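PDB 3SLR: uncharacterized protein BF1531 from Bacteroides fragilis, which is of unknown function but, in this N-terminal part of a longer protein, carries a magnesium-binding HAD-like phosphatase domain that may hydrolyse ester bonds. Local coordinates for residues V248-G253 and A257-Q262; P354-D359 and L364-T369. One frame throughout, in Å; residues are numbered along the deposited sequence.

The chain first builds a domain around a five-stranded parallel sheet and then, from strand 224-227 onward, the smaller HAD-like domain that binds magnesium, where both contacts lie. Contact 1 comes first: the loop 248-253 folds back on helix 255-270, with three residues between the segments. Contact 2 does the same near the C-terminal end, where the loop 354-359 lies beside helix 363-368 and four residues intervene. The two closures follow in series, neither nested nor crossed, with centres about 16 Å apart. They meet through their helices: Phe261 packs on Leu364 and Leu367, its CE1 lying 3.6 Å from CD1 of Leu367.

Contact 1: V248-G253 and A257-Q262; sequences VGHGLG and AFTEFQ
Thr259, in the first turns of helix 255-270, meets Gly249 of the glycine-rich loop that leads into the helix in the HAD-like phosphatase domain. Earlier on the helix, Ala257 only comes near with its backbone N, 4.3 Å from the carbonyl O of Gly253. Thr259 carries the main meeting. Its OG1 lies beside its own backbone N (chi1 -74°), which aims the hydroxyl at the loop, and it takes a weak hydrogen bond from Gly249 N across 2.7 Å. The bond is short but markedly bent, with 127° at the hydrogen. The same hydroxyl also makes a weak bond to Gly255 O one turn back, so the loop backbone is linked through one buried oxygen to the start of the helix. Gly249 has a phi of 121°, a backbone shape suited to a residue without a side chain, and its N-H reaches the threonine hydroxyl only at a slant. The methyl branch of Thr259 meets the His250 ring obliquely, CG2 being 4.0 Å from CE1.

One turn further on, Gln262 reaches out with an extended chain. Its amide is held by three hydrogen bonds: NE2 to Ile233 O, and OE1 from Val297 N and Leu298 N. The helix is thereby joined to two other loops, and the amide rotation is fixed. Val248 crosses both helix side chains at about a right angle and also packs on Glu295. Of its two methyls CG2 does the touching, 3.5 Å from Thr259 OG1 and 3.8 Å from Gln262 NE2.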
ATOM      1  N   VAL A 248      23.432 -13.648  -8.606  1.00 16.67           N
ATOM      2  CA  VAL A 248      22.706 -12.513  -9.156  1.00 18.31           C
ATOM      3  C   VAL A 248      22.822 -12.599 -10.676  1.00 23.17           C
ATOM      4  O   VAL A 248      23.863 -13.007 -11.197  1.00 23.32           O
ATOM      5  CB  VAL A 248      23.287 -11.171  -8.651  1.00 22.43           C
ATOM      6  CG1 VAL A 248      24.722 -10.980  -9.162  1.00 25.50           C
ATOM      7  CG2 VAL A 248      22.390 -10.013  -9.057  1.00 25.09           C
ATOM      8  N   GLY A 249      21.760 -12.241 -11.392  1.00 18.59           N
ATOM      9  CA  GLY A 249      21.804 -12.244 -12.842  1.00 21.91           C
ATOM     10  C   GLY A 249      20.765 -13.151 -13.467  1.00 20.85           C
ATOM     11  O   GLY A 249      20.178 -14.001 -12.799  1.00 20.73           O
ATOM     12  N   HIS A 250      20.531 -12.978 -14.762  1.00 22.86           N
ATOM     13  CA  HIS A 250      19.576 -13.831 -15.449  1.00 21.85           C
ATOM     14  C   HIS A 250      20.170 -15.210 -15.698  1.00 23.98           C
ATOM     15  O   HIS A 250      21.320 -15.484 -15.338  1.00 26.85           O
ATOM     16  CB  HIS A 250      19.089 -13.163 -16.732  1.00 26.22           C
ATOM     17  CG  HIS A 250      18.470 -11.820 -16.497  1.00 29.04           C
ATOM     18  ND1 HIS A 250      17.206 -11.668 -15.970  1.00 31.12           N
ATOM     19  CD2 HIS A 250      18.952 -10.569 -16.684  1.00 30.82           C
ATOM     20  CE1 HIS A 250      16.928 -10.382 -15.858  1.00 26.83           C
ATOM     21  NE2 HIS A 250      17.971  -9.692 -16.281  1.00 29.43           N
ATOM     22  N   GLY A 251      19.387 -16.077 -16.319  1.00 25.83           N
ATOM     23  CA  GLY A 251      19.713 -17.485 -16.318  1.00 27.96           C
ATOM     24  C   GLY A 251      18.910 -18.095 -15.190  1.00 26.70           C
ATOM     25  O   GLY A 251      18.434 -17.382 -14.305  1.00 27.50           O
ATOM     26  N   LEU A 252      18.753 -19.408 -15.217  1.00 22.79           N
ATOM     27  CA  LEU A 252      17.837 -20.065 -14.300  1.00 21.42           C
ATOM     28  C   LEU A 252      18.380 -20.078 -12.884  1.00 22.69           C
ATOM     29  O   LEU A 252      19.592 -20.124 -12.673  1.00 24.80           O
ATOM     30  CB  LEU A 252      17.547 -21.492 -14.765  1.00 23.55           C
ATOM     31  CG  LEU A 252      16.987 -21.611 -16.180  1.00 24.10           C
ATOM     32  CD1 LEU A 252      16.779 -23.080 -16.523  1.00 25.39           C
ATOM     33  CD2 LEU A 252      15.689 -20.813 -16.326  1.00 25.66           C
ATOM     34  N   GLY A 253      17.479 -20.010 -11.909  1.00 18.97           N
ATOM     35  CA  GLY A 253      17.884 -20.169 -10.528  1.00 20.15           C
ATOM     36  C   GLY A 253      17.747 -18.906  -9.710  1.00 20.41           C
ATOM     37  O   GLY A 253      17.442 -17.844 -10.242  1.00 18.42           O
ATOM     38  N   ALA A 257      16.015 -14.035  -8.966  1.00 15.60           N
ATOM     39  CA  ALA A 257      15.170 -13.395  -7.954  1.00 15.25           C
ATOM     40  C   ALA A 257      15.878 -12.208  -7.304  1.00 17.51           C
ATOM     41  O   ALA A 257      15.243 -11.186  -7.000  1.00 16.02           O
ATOM     42  CB  ALA A 257      14.718 -14.399  -6.886  1.00 16.89           C
ATOM     43  N   PHE A 258      17.184 -12.343  -7.082  1.00 15.47           N
ATOM     44  CA  PHE A 258      17.944 -11.254  -6.481  1.00 14.78           C
ATOM     45  C   PHE A 258      18.054 -10.084  -7.456  1.00 14.83           C
ATOM     46  O   PHE A 258      17.997  -8.927  -7.049  1.00 15.81           O
ATOM     47  CB  PHE A 258      19.322 -11.729  -5.989  1.00 14.83           C
ATOM     48  CG  PHE A 258      19.257 -12.579  -4.742  1.00 16.38           C
ATOM     49  CD1 PHE A 258      19.003 -11.999  -3.498  1.00 15.69           C
ATOM     50  CD2 PHE A 258      19.475 -13.944  -4.804  1.00 15.48           C
ATOM     51  CE1 PHE A 258      18.935 -12.782  -2.353  1.00 16.27           C
ATOM     52  CE2 PHE A 258      19.406 -14.730  -3.666  1.00 14.59           C
ATOM     53  CZ  PHE A 258      19.140 -14.144  -2.437  1.00 15.66           C
ATOM     54  N   THR A 259      18.176 -10.388  -8.746  1.00 15.10           N
ATOM     55  CA  THR A 259      18.197  -9.354  -9.780  1.00 12.93           C
ATOM     56  C   THR A 259      16.898  -8.543  -9.761  1.00 14.75           C
ATOM     57  O   THR A 259      16.925  -7.308  -9.784  1.00 14.04           O
ATOM     58  CB  THR A 259      18.384  -9.971 -11.196  1.00 16.35           C
ATOM     59  OG1 THR A 259      19.740 -10.387 -11.344  1.00 19.20           O
ATOM     60  CG2 THR A 259      18.070  -8.950 -12.285  1.00 17.49           C
ATOM     61  N   GLU A 260      15.768  -9.242  -9.738  1.00 14.42           N
ATOM     62  CA  GLU A 260      14.466  -8.574  -9.765  1.00 14.81           C
ATOM     63  C   GLU A 260      14.190  -7.797  -8.477  1.00 14.59           C
ATOM     64  O   GLU A 260      13.555  -6.747  -8.504  1.00 15.80           O
ATOM     65  CB  GLU A 260      13.355  -9.572 -10.101  1.00 13.82           C
ATOM     66  CG  GLU A 260      13.569 -10.183 -11.491  1.00 16.68           C
ATOM     67  CD  GLU A 260      12.548 -11.231 -11.883  1.00 16.82           C
ATOM     68  OE1 GLU A 260      11.719 -11.628 -11.040  1.00 15.48           O
ATOM     69  OE2 GLU A 260      12.599 -11.671 -13.055  1.00 17.45           O
ATOM     70  N   PHE A 261      14.669  -8.321  -7.353  1.00 15.25           N
ATOM     71  CA  PHE A 261      14.604  -7.607  -6.082  1.00 16.35           C
ATOM     72  C   PHE A 261      15.462  -6.339  -6.096  1.00 15.87           C
ATOM     73  O   PHE A 261      15.030  -5.287  -5.611  1.00 17.06           O
ATOM     74  CB  PHE A 261      15.007  -8.529  -4.920  1.00 11.43           C
ATOM     75  CG  PHE A 261      15.061  -7.830  -3.578  1.00 14.76           C
ATOM     76  CD1 PHE A 261      13.964  -7.129  -3.102  1.00 16.96           C
ATOM     77  CD2 PHE A 261      16.196  -7.896  -2.794  1.00 18.39           C
ATOM     78  CE1 PHE A 261      14.008  -6.493  -1.872  1.00 19.09           C
ATOM     79  CE2 PHE A 261      16.253  -7.254  -1.563  1.00 21.03           C
ATOM     80  CZ  PHE A 261      15.155  -6.554  -1.103  1.00 20.21           C
ATOM     81  N   GLN A 262      16.673  -6.427  -6.644  1.00 14.34           N
ATOM     82  CA  GLN A 262      17.520  -5.234  -6.772  1.00 13.13           C
ATOM     83  C   GLN A 262      16.871  -4.200  -7.686  1.00 15.55           C
ATOM     84  O   GLN A 262      17.025  -3.008  -7.474  1.00 13.65           O
ATOM     85  CB  GLN A 262      18.907  -5.581  -7.309  1.00 16.29           C
ATOM     86  CG  GLN A 262      19.817  -6.225  -6.293  1.00 14.39           C
ATOM     87  CD  GLN A 262      21.245  -6.324  -6.786  1.00 17.81           C
ATOM     88  OE1 GLN A 262      21.711  -5.481  -7.564  1.00 16.59           O
ATOM     89  NE2 GLN A 262      21.952  -7.342  -6.322  1.00 14.07           N
TER

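Contact 2: P354-D359 and L364-T369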
ATOM      1  N   PRO A 354      10.626  -5.757   8.339  1.00 18.51           N
ATOM      2  CA  PRO A 354       9.738  -6.771   7.758  1.00 17.58           C
ATOM      3  C   PRO A 354      10.213  -8.193   8.019  1.00 17.24           C
ATOM      4  O   PRO A 354      11.413  -8.470   7.971  1.00 19.26           O
ATOM      5  CB  PRO A 354       9.779  -6.449   6.267  1.00 18.50           C
ATOM      6  CG  PRO A 354       9.960  -4.971   6.242  1.00 16.26           C
ATOM      7  CD  PRO A 354      10.953  -4.700   7.371  1.00 15.34           C
ATOM      8  N   GLU A 355       9.260  -9.074   8.296  1.00 19.51           N
ATOM      9  CA  GLU A 355       9.543 -10.481   8.551  1.00 19.10           C
ATOM     10  C   GLU A 355       9.679 -11.205   7.212  1.00 18.84           C
ATOM     11  O   GLU A 355       8.764 -11.909   6.776  1.00 19.78           O
ATOM     12  CB  GLU A 355       8.416 -11.088   9.396  1.00 23.06           C
ATOM     13  CG  GLU A 355       8.605 -12.542   9.798  1.00 27.28           C
ATOM     14  CD  GLU A 355       9.824 -12.753  10.680  1.00 26.84           C
ATOM     15  OE1 GLU A 355      10.222 -11.817  11.396  1.00 33.84           O
ATOM     16  OE2 GLU A 355      10.389 -13.859  10.655  1.00 27.92           O
ATOM     17  N   LEU A 356      10.818 -11.014   6.554  1.00 17.02           N
ATOM     18  CA  LEU A 356      11.060 -11.638   5.255  1.00 19.61           C
ATOM     19  C   LEU A 356      10.905 -13.151   5.340  1.00 22.54           C
ATOM     20  O   LEU A 356      11.348 -13.773   6.310  1.00 20.91           O
ATOM     21  CB  LEU A 356      12.470 -11.320   4.764  1.00 19.50           C
ATOM     22  CG  LEU A 356      12.773  -9.908   4.262  1.00 20.40           C
ATOM     23  CD1 LEU A 356      14.259  -9.787   3.974  1.00 18.42           C
ATOM     24  CD2 LEU A 356      11.966  -9.590   3.012  1.00 17.97           C
ATOM     25  N   PRO A 357      10.276 -13.753   4.317  1.00 20.00           N
ATOM     26  CA  PRO A 357      10.172 -15.213   4.256  1.00 21.58           C
ATOM     27  C   PRO A 357      11.545 -15.820   3.993  1.00 23.69           C
ATOM     28  O   PRO A 357      12.458 -15.112   3.575  1.00 22.07           O
ATOM     29  CB  PRO A 357       9.257 -15.442   3.048  1.00 20.86           C
ATOM     30  CG  PRO A 357       9.520 -14.257   2.157  1.00 20.28           C
ATOM     31  CD  PRO A 357       9.709 -13.099   3.123  1.00 19.95           C
ATOM     32  N   GLU A 358      11.693 -17.116   4.232  1.00 23.15           N
ATOM     33  CA  GLU A 358      12.998 -17.748   4.088  1.00 28.03           C
ATOM     34  C   GLU A 358      13.481 -17.843   2.636  1.00 24.77           C
ATOM     35  O   GLU A 358      14.681 -17.725   2.355  1.00 24.32           O
ATOM     36  CB  GLU A 358      13.003 -19.113   4.777  1.00 30.52           C
ATOM     37  CG  GLU A 358      14.216 -19.317   5.671  1.00 41.23           C
ATOM     38  CD  GLU A 358      13.909 -20.148   6.904  1.00 42.31           C
ATOM     39  OE1 GLU A 358      12.718 -20.259   7.278  1.00 42.03           O
ATOM     40  OE2 GLU A 358      14.867 -20.691   7.496  1.00 45.37           O
ATOM     41  N   ASP A 359      12.555 -18.039   1.705  1.00 21.56           N
ATOM     42  CA  ASP A 359      12.926 -18.187   0.304  1.00 20.79           C
ATOM     43  C   ASP A 359      13.016 -16.827  -0.392  1.00 21.08           C
ATOM     44  O   ASP A 359      12.030 -16.092  -0.452  1.00 18.63           O
ATOM     45  CB  ASP A 359      11.890 -19.068  -0.395  1.00 23.79           C
ATOM     46  CG  ASP A 359      12.329 -19.521  -1.771  1.00 26.52           C
ATOM     47  OD1 ASP A 359      13.133 -18.819  -2.423  1.00 26.41           O
ATOM     48  OD2 ASP A 359      11.844 -20.590  -2.207  1.00 33.56           O
ATOM     49  N   LEU A 364       9.862 -10.444  -2.672  1.00 16.16           N
ATOM     50  CA  LEU A 364       9.236  -9.274  -3.260  1.00 15.74           C
ATOM     51  C   LEU A 364       7.719  -9.331  -3.101  1.00 15.63           C
ATOM     52  O   LEU A 364       7.094  -8.350  -2.683  1.00 13.75           O
ATOM     53  CB  LEU A 364       9.654  -9.122  -4.720  1.00 19.06           C
ATOM     54  CG  LEU A 364       9.476  -7.737  -5.338  1.00 20.26           C
ATOM     55  CD1 LEU A 364      10.142  -6.665  -4.470  1.00 22.15           C
ATOM     56  CD2 LEU A 364      10.049  -7.720  -6.755  1.00 18.76           C
ATOM     57  N   GLU A 365       7.120 -10.477  -3.409  1.00 16.75           N
ATOM     58  CA  GLU A 365       5.673 -10.605  -3.266  1.00 15.79           C
ATOM     59  C   GLU A 365       5.252 -10.362  -1.819  1.00 16.19           C
ATOM     60  O   GLU A 365       4.199  -9.777  -1.561  1.00 15.07           O
ATOM     61  CB  GLU A 365       5.188 -11.972  -3.749  1.00 15.52           C
ATOM     62  CG  GLU A 365       5.169 -12.134  -5.282  1.00 16.66           C
ATOM     63  CD  GLU A 365       4.020 -11.367  -5.943  1.00 14.67           C
ATOM     64  OE1 GLU A 365       3.038 -11.004  -5.248  1.00 17.21           O
ATOM     65  OE2 GLU A 365       4.105 -11.109  -7.160  1.00 16.55           O
ATOM     66  N   TYR A 366       6.082 -10.796  -0.873  1.00 14.24           N
ATOM     67  CA  TYR A 366       5.817 -10.510   0.534  1.00 18.23           C
ATOM     68  C   TYR A 366       5.884  -9.003   0.831  1.00 15.13           C
ATOM     69  O   TYR A 366       4.991  -8.452   1.466  1.00 14.11           O
ATOM     70  CB  TYR A 366       6.774 -11.277   1.455  1.00 17.37           C
ATOM     71  CG  TYR A 366       6.733 -10.754   2.864  1.00 16.80           C
ATOM     72  CD1 TYR A 366       5.636 -10.996   3.678  1.00 17.09           C
ATOM     73  CD2 TYR A 366       7.783  -9.988   3.372  1.00 16.85           C
ATOM     74  CE1 TYR A 366       5.577 -10.496   4.982  1.00 20.45           C
ATOM     75  CE2 TYR A 366       7.734  -9.494   4.667  1.00 18.07           C
ATOM     76  CZ  TYR A 366       6.635  -9.754   5.460  1.00 20.20           C
ATOM     77  OH  TYR A 366       6.599  -9.248   6.746  1.00 21.14           O
ATOM     78  N   LEU A 367       6.933  -8.340   0.354  1.00 16.29           N
ATOM     79  CA  LEU A 367       7.069  -6.904   0.562  1.00 16.59           C
ATOM     80  C   LEU A 367       5.882  -6.143  -0.031  1.00 16.68           C
ATOM     81  O   LEU A 367       5.438  -5.130   0.518  1.00 15.71           O
ATOM     82  CB  LEU A 367       8.392  -6.390   0.000  1.00 14.26           C
ATOM     83  CG  LEU A 367       9.639  -6.915   0.710  1.00 14.92           C
ATOM     84  CD1 LEU A 367      10.895  -6.515  -0.057  1.00 15.05           C
ATOM     85  CD2 LEU A 367       9.703  -6.412   2.171  1.00 16.66           C
ATOM     86  N   TYR A 368       5.345  -6.649  -1.135  1.00 14.11           N
ATOM     87  CA  TYR A 368       4.160  -6.040  -1.725  1.00 15.24           C
ATOM     88  C   TYR A 368       2.981  -5.986  -0.753  1.00 16.09           C
ATOM     89  O   TYR A 368       2.168  -5.070  -0.841  1.00 17.22           O
ATOM     90  CB  TYR A 368       3.725  -6.780  -2.995  1.00 14.78           C
ATOM     91  CG  TYR A 368       4.622  -6.650  -4.208  1.00 13.19           C
ATOM     92  CD1 TYR A 368       5.582  -5.648  -4.315  1.00 13.83           C
ATOM     93  CD2 TYR A 368       4.471  -7.532  -5.287  1.00 13.81           C
ATOM     94  CE1 TYR A 368       6.404  -5.553  -5.459  1.00 14.61           C
ATOM     95  CE2 TYR A 368       5.270  -7.435  -6.417  1.00 14.83           C
ATOM     96  CZ  TYR A 368       6.224  -6.438  -6.505  1.00 15.66           C
ATOM     97  OH  TYR A 368       7.019  -6.360  -7.642  1.00 18.16           O
ATOM     98  N   THR A 369       2.874  -6.966   0.152  1.00 13.21           N
ATOM     99  CA  THR A 369       1.746  -7.035   1.089  1.00 14.57           C
ATOM    100  C   THR A 369       1.821  -5.985   2.189  1.00 15.09           C
ATOM    101  O   THR A 369       0.833  -5.740   2.885  1.00 17.13           O
ATOM    102  CB  THR A 369       1.628  -8.426   1.791  1.00 16.96           C
ATOM    103  OG1 THR A 369       2.664  -8.566   2.765  1.00 16.03           O
ATOM    104  CG2 THR A 369       1.716  -9.593   0.784  1.00 17.17           C
TER
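Tyr366, on helix 363-368, lays its ring against the backbone of Pro354-Pro357, an extended loop of the HAD-like phosphatase domain bent at Glu355 into an inverse gamma turn. This is the tightly packed part of the contact. The tyrosine CG stands anti to its backbone N (chi1 167°), which carries the ring across from the helix to the loop. There the carbonyl O of Glu355 sits over one ring face, 3.3 Å from CZ. Pro354 approaches the same ring at its edge, with CB 4.0 Å from CE2, while Pro357 comes in obliquely and brings CD to 3.7 Å from CD2. At the far end of the ring the phenol OH receives a weak, bent hydrogen bond from Glu355 N, 3.1 Å long with an angle of 126° at the hydrogen. The turn itself rests on another weak bond, from Leu356 N to Pro354 O.

Beyond the CD2/CE2 edge of the ring the contact is buried and apolar. Leu356 CD2 meets Leu367 CD2 at 4.0 Å, and Pro354 CB touches that same methyl; Leu334 of strand 331-334 and Trp264 of helix 255-270 adjoin Leu367 too. This packing lies close to the metal site: the side chain of Leu356 is about 5 Å from that of the magnesium ligand Asp336.

The solvent side is looser. The Glu355 side chain gives the tyrosine little beyond CB, 3.7 Å from OH, and its carboxylate turns away to form salt bridges with Arg341 and Arg345. On the helix, Tyr366 O is gripped twice by Thr369: by its backbone N and by OG1, which donates in the carbonyl plane across 2.7 Å.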